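Local atomic coordinates of glutathione S-transferase (Pseudomonas fluorescens, PDB entry 3M3M), a protein that probably acts as a glutathione transferase, and binds glutathione in a pocket shared between its thioredoxin-like N-terminal domain and its helical C-terminal domain. Residues A[16-19]-A[20-24]; A[34-38]-A[39-43]; A[99-102]-A[103-107]; A[108-111]-A[112-116]. All blocks are in the same frame, centred on the assembly; numbering follows the deposited sequence.

Contact 1: residues A[16-19]-A[20-24]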
loop_
_atom_site.group_PDB
_atom_site.type_symbol
_atom_site.label_atom_id
_atom_site.label_comp_id
_atom_site.label_asym_id
_atom_site.label_seq_id
_atom_site.Cartn_x
_atom_site.Cartn_y
_atom_site.Cartn_z
ATOM N N TYR A 16 -4.882 -3.678 -0.659
ATOM C CA TYR A 16 -4.364 -4.486 0.426
ATOM C C TYR A 16 -4.049 -3.665 1.693
ATOM O O TYR A 16 -4.312 -4.087 2.841
ATOM C CB TYR A 16 -3.100 -5.225 -0.042
ATOM C CG TYR A 16 -2.452 -6.048 1.071
ATOM C CD1 TYR A 16 -3.240 -6.799 2.027
ATOM C CD2 TYR A 16 -1.044 -6.031 1.179
ATOM C CE1 TYR A 16 -2.574 -7.546 3.062
ATOM C CE2 TYR A 16 -0.372 -6.770 2.207
ATOM C CZ TYR A 16 -1.179 -7.545 3.109
ATOM O OH TYR A 16 -0.530 -8.221 4.140
ATOM N N LYS A 17 -3.514 -2.427 1.529
ATOM C CA LYS A 17 -3.324 -1.578 2.681
ATOM C C LYS A 17 -4.570 -1.462 3.535
ATOM O O LYS A 17 -4.443 -1.504 4.779
ATOM C CB LYS A 17 -3.041 -0.100 2.235
ATOM C CG LYS A 17 -1.724 0.074 1.492
ATOM C CD LYS A 17 -1.718 1.428 0.785
ATOM C CE LYS A 17 -0.460 1.551 -0.064
ATOM N NZ LYS A 17 -0.399 2.895 -0.788
ATOM N N ILE A 18 -5.751 -1.363 2.905
ATOM C CA ILE A 18 -7.004 -1.149 3.638
ATOM C C ILE A 18 -7.507 -2.495 4.240
ATOM O O ILE A 18 -7.953 -2.529 5.413
ATOM C CB ILE A 18 -8.037 -0.530 2.721
ATOM C CG1 ILE A 18 -7.446 0.746 2.002
ATOM C CG2 ILE A 18 -9.261 -0.130 3.543
ATOM C CD1 ILE A 18 -6.657 1.714 2.937
ATOM N N LYS A 19 -7.379 -3.569 3.487
ATOM C CA LYS A 19 -7.710 -4.931 4.069
ATOM C C LYS A 19 -6.857 -5.120 5.333
ATOM O O LYS A 19 -7.352 -5.540 6.401
ATOM C CB LYS A 19 -7.374 -6.030 3.034
ATOM C CG LYS A 19 -7.676 -7.447 3.643
ATOM C CD LYS A 19 -7.080 -8.555 2.758
ATOM C CE LYS A 19 -7.306 -9.947 3.481
ATOM N NZ LYS A 19 -6.809 -11.067 2.564
ATOM N N LEU A 20 -5.543 -4.896 5.188
ATOM C CA LEU A 20 -4.660 -5.095 6.368
ATOM C C LEU A 20 -5.037 -4.201 7.555
ATOM O O LEU A 20 -5.188 -4.674 8.702
ATOM C CB LEU A 20 -3.195 -4.767 5.936
ATOM C CG LEU A 20 -2.113 -4.988 7.032
ATOM C CD1 LEU A 20 -2.255 -6.442 7.813
ATOM C CD2 LEU A 20 -0.717 -4.885 6.311
HETATM N N MSE A 21 -5.238 -2.898 7.269
HETATM C CA MSE A 21 -5.625 -1.978 8.384
HETATM C C MSE A 21 -6.951 -2.351 9.086
HETATM O O MSE A 21 -6.992 -2.378 10.328
HETATM C CB MSE A 21 -5.735 -0.585 7.812
HETATM C CG MSE A 21 -6.119 0.528 8.800
HETATM SE SE MSE A 21 -4.501 1.091 9.835
HETATM C CE MSE A 21 -4.384 -0.295 11.243
ATOM N N LEU A 22 -7.969 -2.697 8.299
ATOM C CA LEU A 22 -9.235 -3.104 8.890
ATOM C C LEU A 22 -9.063 -4.336 9.802
ATOM O O LEU A 22 -9.640 -4.373 10.943
ATOM C CB LEU A 22 -10.306 -3.324 7.791
ATOM C CG LEU A 22 -10.744 -2.006 7.087
ATOM C CD1 LEU A 22 -11.411 -2.444 5.778
ATOM C CD2 LEU A 22 -11.713 -1.248 8.015
ATOM N N ASN A 23 -8.327 -5.331 9.320
ATOM C CA ASN A 23 -8.096 -6.552 10.155
ATOM C C ASN A 23 -7.226 -6.276 11.383
ATOM O O ASN A 23 -7.503 -6.771 12.466
ATOM C CB ASN A 23 -7.536 -7.720 9.296
ATOM C CG ASN A 23 -8.623 -8.298 8.426
ATOM O OD1 ASN A 23 -9.347 -9.222 8.884
ATOM N ND2 ASN A 23 -8.850 -7.735 7.254
ATOM N N LEU A 24 -6.197 -5.443 11.243
ATOM C CA LEU A 24 -5.311 -5.176 12.392
ATOM C C LEU A 24 -6.164 -4.495 13.503
ATOM O O LEU A 24 -5.930 -4.777 14.670
ATOM C CB LEU A 24 -4.198 -4.177 12.014
ATOM C CG LEU A 24 -3.110 -4.866 11.235
ATOM C CD1 LEU A 24 -2.195 -3.697 10.601
ATOM C CD2 LEU A 24 -2.225 -5.856 12.139
#
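Ile18 and Leu22 meet on the buried side of helix 13-24, the helix of the beta-alpha-beta unit in the thioredoxin-like domain. The CG2 branch of Ile18 comes within 3.9 Å of CD1 of Leu22, and both side chains press on Val6 of strand 4-8. Tyr16 and Leu20 form a second packed pair: CE1 of the ring lies 4.0 Å from CB of Leu20, while the phenol OH is hydrogen-bonded to the carbonyl of Val198. Lys17 extends away from these pairs into a salt bridge with Glu100 of the helical domain. The contact is looser at Asn23, which is partly open to solvent. With CG set beside its own backbone N (chi1 -74°), Asn23 folds its amide back to the preceding turn, where ND2 donates to Lys19 O and also bonds the hydroxyl of Tyr29. A leucine in its place would lack this donor and would probably leave the Tyr29 hydroxyl without its mate and Lys19 O with one donor where it had two. Lys19 O accepts its two hydrogen bonds from opposite faces of its plane: Asn23 N lies 3.1 Å from Lys19 O, and Asn23 ND2, with the acceptor in its amide plane, 2.8 Å.

Contact 2: residues A[34-38]-A[39-43]. With GSH (glutathione), chain B.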
loop_
_atom_site.group_PDB
_atom_site.type_symbol
_atom_site.label_atom_id
_atom_site.label_comp_id
_atom_site.label_asym_id
_atom_site.label_seq_id
_atom_site.Cartn_x
_atom_site.Cartn_y
_atom_site.Cartn_z
ATOM N N VAL A 34 -13.971 -4.860 -7.375
ATOM C CA VAL A 34 -14.005 -3.959 -8.539
ATOM C C VAL A 34 -12.997 -4.547 -9.546
ATOM O O VAL A 34 -11.847 -4.855 -9.151
ATOM C CB VAL A 34 -13.545 -2.578 -8.088
ATOM C CG1 VAL A 34 -13.375 -1.611 -9.280
ATOM C CG2 VAL A 34 -14.538 -2.006 -7.074
ATOM N N ASP A 35 -13.431 -4.682 -10.805
ATOM C CA ASP A 35 -12.629 -5.201 -11.883
ATOM C C ASP A 35 -12.221 -4.015 -12.760
ATOM O O ASP A 35 -13.044 -3.515 -13.529
ATOM C CB ASP A 35 -13.452 -6.246 -12.669
ATOM C CG ASP A 35 -12.623 -6.923 -13.719
ATOM O OD1 ASP A 35 -11.550 -6.375 -14.122
ATOM O OD2 ASP A 35 -13.004 -8.091 -14.026
ATOM N N ILE A 36 -10.952 -3.587 -12.664
ATOM C CA ILE A 36 -10.557 -2.366 -13.368
ATOM C C ILE A 36 -10.482 -2.719 -14.867
ATOM O O ILE A 36 -10.966 -1.943 -15.688
ATOM C CB ILE A 36 -9.158 -1.932 -12.924
ATOM C CG1 ILE A 36 -9.232 -1.350 -11.502
ATOM C CG2 ILE A 36 -8.590 -0.952 -13.990
ATOM C CD1 ILE A 36 -7.850 -1.310 -10.860
ATOM N N LEU A 37 -9.928 -3.895 -15.239
ATOM C CA LEU A 37 -9.860 -4.238 -16.716
ATOM C C LEU A 37 -11.264 -4.327 -17.311
ATOM O O LEU A 37 -11.520 -3.925 -18.486
ATOM C CB LEU A 37 -9.093 -5.535 -16.971
ATOM C CG LEU A 37 -8.861 -5.884 -18.441
ATOM C CD1 LEU A 37 -7.977 -4.877 -19.197
ATOM C CD2 LEU A 37 -8.166 -7.188 -18.393
ATOM N N GLY A 38 -12.195 -4.800 -16.500
ATOM C CA GLY A 38 -13.591 -4.945 -16.929
ATOM C C GLY A 38 -14.361 -3.653 -17.016
ATOM O O GLY A 38 -15.538 -3.616 -17.465
ATOM N N GLY A 39 -13.738 -2.548 -16.610
ATOM C CA GLY A 39 -14.391 -1.258 -16.820
ATOM C C GLY A 39 -15.068 -0.640 -15.574
ATOM O O GLY A 39 -15.619 0.477 -15.646
ATOM N N ASP A 40 -14.908 -1.281 -14.401
ATOM C CA ASP A 40 -15.761 -0.987 -13.209
ATOM C C ASP A 40 -15.425 0.417 -12.625
ATOM O O ASP A 40 -16.299 1.023 -11.923
ATOM C CB ASP A 40 -15.523 -2.038 -12.137
ATOM C CG ASP A 40 -16.270 -3.322 -12.407
ATOM O OD1 ASP A 40 -17.015 -3.350 -13.460
ATOM O OD2 ASP A 40 -16.137 -4.254 -11.553
ATOM N N THR A 41 -14.239 0.936 -12.907
ATOM C CA THR A 41 -13.842 2.231 -12.315
ATOM C C THR A 41 -14.158 3.399 -13.243
ATOM O O THR A 41 -13.867 4.549 -12.899
ATOM C CB THR A 41 -12.308 2.309 -11.972
ATOM O OG1 THR A 41 -11.483 2.062 -13.147
ATOM C CG2 THR A 41 -11.970 1.346 -10.816
ATOM N N GLN A 42 -14.718 3.101 -14.419
ATOM C CA GLN A 42 -15.034 4.157 -15.408
ATOM C C GLN A 42 -16.518 4.407 -15.532
ATOM O O GLN A 42 -16.918 5.225 -16.388
ATOM C CB GLN A 42 -14.507 3.770 -16.804
ATOM C CG GLN A 42 -12.987 3.486 -16.847
ATOM C CD GLN A 42 -12.521 3.166 -18.295
ATOM O OE1 GLN A 42 -13.075 2.278 -18.952
ATOM N NE2 GLN A 42 -11.541 3.930 -18.803
ATOM N N THR A 43 -17.340 3.781 -14.709
ATOM C CA THR A 43 -18.779 4.043 -14.749
ATOM C C THR A 43 -19.133 5.322 -13.980
ATOM O O THR A 43 -18.463 5.675 -13.054
ATOM C CB THR A 43 -19.541 2.912 -14.117
ATOM O OG1 THR A 43 -19.242 2.802 -12.711
ATOM C CG2 THR A 43 -19.132 1.544 -14.902
HETATM N N1 GSH B . -3.007 7.308 -5.200
HETATM C CA1 GSH B . -4.078 6.235 -5.212
HETATM C C1 GSH B . -4.164 5.494 -3.874
HETATM O O11 GSH B . -5.307 5.097 -3.503
HETATM O O12 GSH B . -3.095 5.267 -3.245
HETATM C CB1 GSH B . -3.679 5.268 -6.374
HETATM C CG1 GSH B . -4.717 4.191 -6.399
HETATM C CD1 GSH B . -4.631 3.385 -7.713
HETATM O OE1 GSH B . -3.663 3.677 -8.669
HETATM N N2 GSH B . -5.505 2.366 -7.963
HETATM C CA2 GSH B . -5.404 1.599 -9.204
HETATM C C2 GSH B . -6.603 1.912 -9.988
HETATM O O2 GSH B . -7.752 2.042 -9.335
HETATM C CB2 GSH B . -5.383 0.102 -8.795
HETATM S SG2 GSH B . -3.844 -0.293 -7.780
HETATM N N3 GSH B . -6.522 2.078 -11.299
HETATM C CA3 GSH B . -7.777 2.304 -12.037
HETATM C C3 GSH B . -7.639 3.333 -13.145
HETATM O O31 GSH B . -8.478 3.363 -14.097
HETATM O O32 GSH B . -6.723 4.168 -13.082
HETATM O O HOH W 1 -12.179 0.523 -15.179
HETATM O O HOH W 2 -16.818 -5.763 -15.033
HETATM O O HOH W 3 -18.027 -2.575 -15.733
#
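Asp40 reaches back over the turn to Asp35 and illustrates how one carboxylate can tie down a loop. Its CB packs 3.6 Å from CG1 of Val34, the side chains of Val34 and Asp40 sliding past each other in opposite directions. From CB the chain turns so that CG stands beside the backbone N of Asp40 (chi1 -80°) and near the backbone of Asp35, with Asp40 CG 3.4 Å from Asp35 O. One tip, OD2, takes the amide hydrogen of Asp35 in a nearly straight bond of 2.8 Å from Asp35 N, the donor arriving from above the carboxylate plane. The other tip, OD1, faces water, two molecules of which lie between it and Gly38 O. In return Asp40 N donates to Asp35 O at 3.0 Å, making the link between the two residues reciprocal. An alanine here would lack the carboxylate and would probably leave the amide of Asp35 without its acceptor and the two waters without OD1. Asp35 adds an Asx motif, its OD1 accepting from Gly38 N at 2.9 Å, and Gly39 takes a positive phi (102°), where a CB would clash with Gly38 O. In the second turn, CG2 of Thr41 rests 3.6 Å from CG1 of Val34, while Thr41 OG1 shares a water with Ile36 O. Ile36 lays CD1 3.5 Å from CB2 of glutathione. Two successive type I turns, Ile36-Gly39 and Gly39-Gln42, thereby shape one wall of the glutathione pocket, where Thr41 is an observed ligand-binding residue.

Contact 3: residues A[99-102]-A[103-107]. With GSH (glutathione), chain B.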
loop_
_atom_site.group_PDB
_atom_site.type_symbol
_atom_site.label_atom_id
_atom_site.label_comp_id
_atom_site.label_asym_id
_atom_site.label_seq_id
_atom_site.Cartn_x
_atom_site.Cartn_y
_atom_site.Cartn_z
ATOM N N PHE A 99 6.291 9.868 0.417
ATOM C CA PHE A 99 7.397 9.213 -0.277
ATOM C C PHE A 99 6.922 7.947 -0.976
ATOM O O PHE A 99 7.284 7.663 -2.118
ATOM C CB PHE A 99 8.484 8.824 0.775
ATOM C CG PHE A 99 9.481 7.733 0.322
ATOM C CD1 PHE A 99 10.681 8.040 -0.336
ATOM C CD2 PHE A 99 9.191 6.343 0.657
ATOM C CE1 PHE A 99 11.598 6.970 -0.739
ATOM C CE2 PHE A 99 10.121 5.342 0.325
ATOM C CZ PHE A 99 11.275 5.631 -0.347
ATOM N N GLU A 100 6.030 7.211 -0.303
ATOM C CA GLU A 100 5.537 5.957 -0.962
ATOM C C GLU A 100 4.718 6.240 -2.263
ATOM O O GLU A 100 4.952 5.547 -3.338
ATOM C CB GLU A 100 4.647 5.153 0.007
ATOM C CG GLU A 100 4.104 3.854 -0.632
ATOM C CD GLU A 100 2.648 3.976 -1.156
ATOM O OE1 GLU A 100 1.910 4.870 -0.726
ATOM O OE2 GLU A 100 2.211 3.089 -1.893
ATOM N N GLN A 101 3.896 7.301 -2.237
ATOM C CA GLN A 101 3.076 7.634 -3.392
ATOM C C GLN A 101 3.953 8.281 -4.545
ATOM O O GLN A 101 3.620 8.081 -5.724
ATOM C CB GLN A 101 1.951 8.611 -2.946
ATOM C CG GLN A 101 0.861 7.866 -2.153
ATOM C CD GLN A 101 0.042 6.914 -3.060
ATOM O OE1 GLN A 101 -0.034 5.635 -2.817
ATOM N NE2 GLN A 101 -0.573 7.464 -4.073
ATOM N N TYR A 102 5.073 8.956 -4.194
ATOM C CA TYR A 102 5.795 9.759 -5.211
ATOM C C TYR A 102 7.023 8.985 -5.752
ATOM O O TYR A 102 7.307 8.956 -6.962
ATOM C CB TYR A 102 6.244 11.114 -4.598
ATOM C CG TYR A 102 6.699 12.017 -5.724
ATOM C CD1 TYR A 102 5.748 12.753 -6.419
ATOM C CD2 TYR A 102 8.048 12.060 -6.129
ATOM C CE1 TYR A 102 6.081 13.559 -7.528
ATOM C CE2 TYR A 102 8.398 12.892 -7.236
ATOM C CZ TYR A 102 7.389 13.635 -7.891
ATOM O OH TYR A 102 7.719 14.408 -9.018
ATOM N N SER A 103 7.716 8.301 -4.848
ATOM C CA SER A 103 9.037 7.733 -5.121
ATOM C C SER A 103 9.084 6.220 -5.205
ATOM O O SER A 103 10.114 5.694 -5.552
ATOM C CB SER A 103 10.025 8.210 -4.008
ATOM O OG SER A 103 10.260 9.643 -4.199
ATOM N N HIS A 104 8.042 5.507 -4.811
ATOM C CA HIS A 104 8.070 4.053 -4.630
ATOM C C HIS A 104 6.941 3.374 -5.455
ATOM O O HIS A 104 7.212 2.696 -6.404
ATOM C CB HIS A 104 7.906 3.778 -3.135
ATOM C CG HIS A 104 7.907 2.343 -2.727
ATOM N ND1 HIS A 104 6.762 1.586 -2.681
ATOM C CD2 HIS A 104 8.898 1.555 -2.275
ATOM C CE1 HIS A 104 7.057 0.381 -2.249
ATOM N NE2 HIS A 104 8.348 0.329 -2.015
ATOM N N GLU A 105 5.692 3.665 -5.089
ATOM C CA GLU A 105 4.561 3.039 -5.786
ATOM C C GLU A 105 4.669 3.085 -7.366
ATOM O O GLU A 105 4.519 2.059 -8.037
ATOM C CB GLU A 105 3.187 3.578 -5.221
ATOM C CG GLU A 105 2.009 2.647 -5.466
ATOM C CD GLU A 105 1.329 2.827 -6.777
ATOM O OE1 GLU A 105 1.897 3.511 -7.706
ATOM O OE2 GLU A 105 0.198 2.247 -6.959
ATOM N N PRO A 106 4.972 4.262 -7.988
ATOM C CA PRO A 106 4.956 4.263 -9.457
ATOM C C PRO A 106 6.024 3.389 -10.070
ATOM O O PRO A 106 5.943 3.157 -11.300
ATOM C CB PRO A 106 5.333 5.720 -9.788
ATOM C CG PRO A 106 4.801 6.543 -8.581
ATOM C CD PRO A 106 5.207 5.614 -7.447
ATOM N N TYR A 107 7.003 2.932 -9.294
ATOM C CA TYR A 107 8.073 2.054 -9.858
ATOM C C TYR A 107 7.801 0.600 -9.446
ATOM O O TYR A 107 7.820 -0.281 -10.265
ATOM C CB TYR A 107 9.470 2.525 -9.367
ATOM C CG TYR A 107 9.559 4.041 -9.653
ATOM C CD1 TYR A 107 9.352 4.497 -10.927
ATOM C CD2 TYR A 107 9.675 4.974 -8.628
ATOM C CE1 TYR A 107 9.368 5.880 -11.269
ATOM C CE2 TYR A 107 9.657 6.356 -8.922
ATOM C CZ TYR A 107 9.492 6.791 -10.252
ATOM O OH TYR A 107 9.458 8.153 -10.617
HETATM N N1 GSH B . -3.007 7.308 -5.200
HETATM C CA1 GSH B . -4.078 6.235 -5.212
HETATM C C1 GSH B . -4.164 5.494 -3.874
HETATM O O11 GSH B . -5.307 5.097 -3.503
HETATM O O12 GSH B . -3.095 5.267 -3.245
HETATM C CB1 GSH B . -3.679 5.268 -6.374
HETATM C CG1 GSH B . -4.717 4.191 -6.399
HETATM C CD1 GSH B . -4.631 3.385 -7.713
HETATM O OE1 GSH B . -3.663 3.677 -8.669
HETATM N N2 GSH B . -5.505 2.366 -7.963
HETATM C CA2 GSH B . -5.404 1.599 -9.204
HETATM C C2 GSH B . -6.603 1.912 -9.988
HETATM O O2 GSH B . -7.752 2.042 -9.335
HETATM C CB2 GSH B . -5.383 0.102 -8.795
HETATM S SG2 GSH B . -3.844 -0.293 -7.780
HETATM N N3 GSH B . -6.522 2.078 -11.299
HETATM C CA3 GSH B . -7.777 2.304 -12.037
HETATM C C3 GSH B . -7.639 3.333 -13.145
HETATM O O31 GSH B . -8.478 3.363 -14.097
HETATM O O32 GSH B . -6.723 4.168 -13.082
HETATM O O HOH W 4 3.952 1.384 -2.970
HETATM O O HOH W 5 9.517 9.956 -8.797
#
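Tyr102 offers the edge of its ring to Ser103, whose OG lies near the ring plane, whereas the Phe99 ring meets Ser103 obliquely, CD1 coming 3.7 Å from CB. The Tyr107 ring carries CB of Pro106 over the centre of one face and has Ser103 O at its edge. These groups belong to a stretch of helix 87-117, the long helix of the C-terminal domain, with a pi-type turn and a proline kink. At the wide turn Glu100 O accepts a short bond of 2.7 Å from Glu105 N, five residues on, and a weak one from His104 N. Pro106 has no amide hydrogen to give; its CD instead lies 3.4 Å from Gln101 O. The side chain of Glu100 leaves with CG anti to the backbone N (chi1 180°) and then bends, bringing OE2 3.5 Å from CB of Glu105 and into a salt bridge with Lys17. A water, in the plane of the His104 ring at its edge, joins ND1 to that same OE2. Gln101 belongs to the glutathione pocket. A second water takes the place of the donor that Pro106 cannot offer to Tyr102 O, four residues back: it donates to Tyr102 O at 3.0 Å and lies 2.6 Å from Tyr107 OH.

Contact 4: residues A[108-111]-A[112-116]; sequences IAVA and RFIQL
Ile108 to Ala111 each give their carbonyl to the amide four residues on, a regular pattern, though helix 87-117 widens into a pi-type turn at 113-116. The bond from Arg112 N to Ile108 O measures 3.1 Å. That from Phe113 N to Ala109 O is 2.9 Å. Side-chain contact between residues 108-111 and 112-116 is sparse. Val110 and Ile114 line up on one flank, CG1 of the valine 4.2 Å from CD1 of the isoleucine, and both press on Leu131 of helix 125-146. CG1 of Ile114 also lies 3.4 Å from Val110 O. On another flank CG of Arg112 lies opposite its own N across the CA-CB bond (chi1 163°) and the chain stays extended as far as NE, which carries the guanidinium group away from the helix, toward Glu173 and Arg11. There NE forms a salt bridge with Glu173, and NH2 donates to the carbonyl of Arg11. NH1 turns to a water 2.8 Å away, which in turn donates to Ala109 O, also at 2.8 Å. Ile108, Ala109 and Arg112 all touch Tyr167, a residue of the glutathione site. All three guanidinium nitrogens of this buried arginine therefore have partners: a charge on Glu173 that probably balances its own, a carbonyl of the N-terminal domain, and a water that fastens it back to its own helix.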
loop_
_atom_site.group_PDB
_atom_site.type_symbol
_atom_site.label_atom_id
_atom_site.label_comp_id
_atom_site.label_asym_id
_atom_site.label_seq_id
_atom_site.Cartn_x
_atom_site.Cartn_y
_atom_site.Cartn_z
ATOM N N ILE A 108 7.545 0.361 -8.146
ATOM C CA ILE A 108 7.343 -1.008 -7.642
ATOM C C ILE A 108 6.026 -1.512 -8.172
ATOM O O ILE A 108 6.005 -2.582 -8.756
ATOM C CB ILE A 108 7.421 -1.139 -6.109
ATOM C CG1 ILE A 108 8.721 -0.448 -5.551
ATOM C CG2 ILE A 108 7.160 -2.614 -5.677
ATOM C CD1 ILE A 108 10.027 -1.107 -5.960
ATOM N N ALA A 109 4.959 -0.746 -8.043
ATOM C CA ALA A 109 3.638 -1.255 -8.442
ATOM C C ALA A 109 3.557 -1.410 -9.969
ATOM O O ALA A 109 2.983 -2.391 -10.444
ATOM C CB ALA A 109 2.470 -0.305 -7.981
ATOM N N VAL A 110 4.094 -0.442 -10.720
ATOM C CA VAL A 110 3.968 -0.505 -12.176
ATOM C C VAL A 110 4.872 -1.620 -12.757
ATOM O O VAL A 110 4.475 -2.314 -13.712
ATOM C CB VAL A 110 4.200 0.902 -12.822
ATOM C CG1 VAL A 110 4.015 0.888 -14.368
ATOM C CG2 VAL A 110 3.153 1.885 -12.260
ATOM N N ALA A 111 6.064 -1.809 -12.181
ATOM C CA ALA A 111 6.913 -2.955 -12.674
ATOM C C ALA A 111 6.158 -4.264 -12.458
ATOM O O ALA A 111 6.183 -5.196 -13.301
ATOM C CB ALA A 111 8.240 -2.988 -11.902
ATOM N N ARG A 112 5.554 -4.389 -11.275
ATOM C CA ARG A 112 4.776 -5.635 -10.971
ATOM C C ARG A 112 3.613 -5.741 -11.967
ATOM O O ARG A 112 3.292 -6.830 -12.439
ATOM C CB ARG A 112 4.259 -5.532 -9.523
ATOM C CG ARG A 112 3.094 -6.565 -9.242
ATOM C CD ARG A 112 2.928 -6.659 -7.690
ATOM N NE ARG A 112 1.822 -7.592 -7.306
ATOM C CZ ARG A 112 0.536 -7.263 -7.193
ATOM N NH1 ARG A 112 0.128 -6.022 -7.504
ATOM N NH2 ARG A 112 -0.354 -8.121 -6.663
ATOM N N PHE A 113 2.942 -4.636 -12.287
ATOM C CA PHE A 113 1.840 -4.721 -13.291
ATOM C C PHE A 113 2.367 -5.212 -14.634
ATOM O O PHE A 113 1.830 -6.170 -15.200
ATOM C CB PHE A 113 1.135 -3.390 -13.482
ATOM C CG PHE A 113 0.030 -3.469 -14.474
ATOM C CD1 PHE A 113 -1.169 -4.059 -14.139
ATOM C CD2 PHE A 113 0.218 -2.942 -15.779
ATOM C CE1 PHE A 113 -2.201 -4.111 -15.079
ATOM C CE2 PHE A 113 -0.812 -3.054 -16.718
ATOM C CZ PHE A 113 -1.989 -3.644 -16.366
ATOM N N ILE A 114 3.456 -4.610 -15.090
ATOM C CA ILE A 114 4.070 -5.012 -16.365
ATOM C C ILE A 114 4.440 -6.479 -16.374
ATOM O O ILE A 114 4.130 -7.204 -17.348
ATOM C CB ILE A 114 5.299 -4.103 -16.691
ATOM C CG1 ILE A 114 4.787 -2.694 -17.096
ATOM C CG2 ILE A 114 6.167 -4.702 -17.842
ATOM C CD1 ILE A 114 6.023 -1.622 -17.112
ATOM N N GLN A 115 5.128 -6.944 -15.334
ATOM C CA GLN A 115 5.613 -8.321 -15.311
ATOM C C GLN A 115 4.470 -9.304 -14.957
ATOM O O GLN A 115 4.265 -10.283 -15.630
ATOM C CB GLN A 115 6.722 -8.465 -14.298
ATOM C CG GLN A 115 7.321 -9.884 -14.212
ATOM C CD GLN A 115 8.552 -9.933 -13.330
ATOM O OE1 GLN A 115 9.251 -8.908 -13.145
ATOM N NE2 GLN A 115 8.838 -11.128 -12.770
ATOM N N LEU A 116 3.796 -9.102 -13.844
ATOM C CA LEU A 116 2.826 -10.104 -13.411
ATOM C C LEU A 116 1.523 -10.041 -14.280
ATOM O O LEU A 116 0.907 -11.132 -14.551
ATOM C CB LEU A 116 2.453 -9.774 -11.953
ATOM C CG LEU A 116 1.447 -10.788 -11.369
ATOM C CD1 LEU A 116 2.001 -12.181 -11.158
ATOM C CD2 LEU A 116 1.053 -10.204 -9.981
HETATM O O HOH W 6 1.019 -4.006 -9.296
#

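From the N terminus the chain passes through the four contacts in series; none nests in or crosses another, and each closes only a helical turn or a short loop. Contact 1 lies on helix 13-24, between strands 4-8 and 29-33. Contact 2 follows strand 29-33 and leads into helix 44-47, about 22 Å from contact 1 between centres. The chain then enters the helical domain, where contacts 3 and 4 occupy consecutive parts of helix 87-117. Among the ties between the domains, contacts 1 and 3 touch directly through a lysine-glutamate salt bridge, contact 4 reaches Arg11, and contacts 2 and 3, about 10 Å apart at their nearest atoms, both border glutathione.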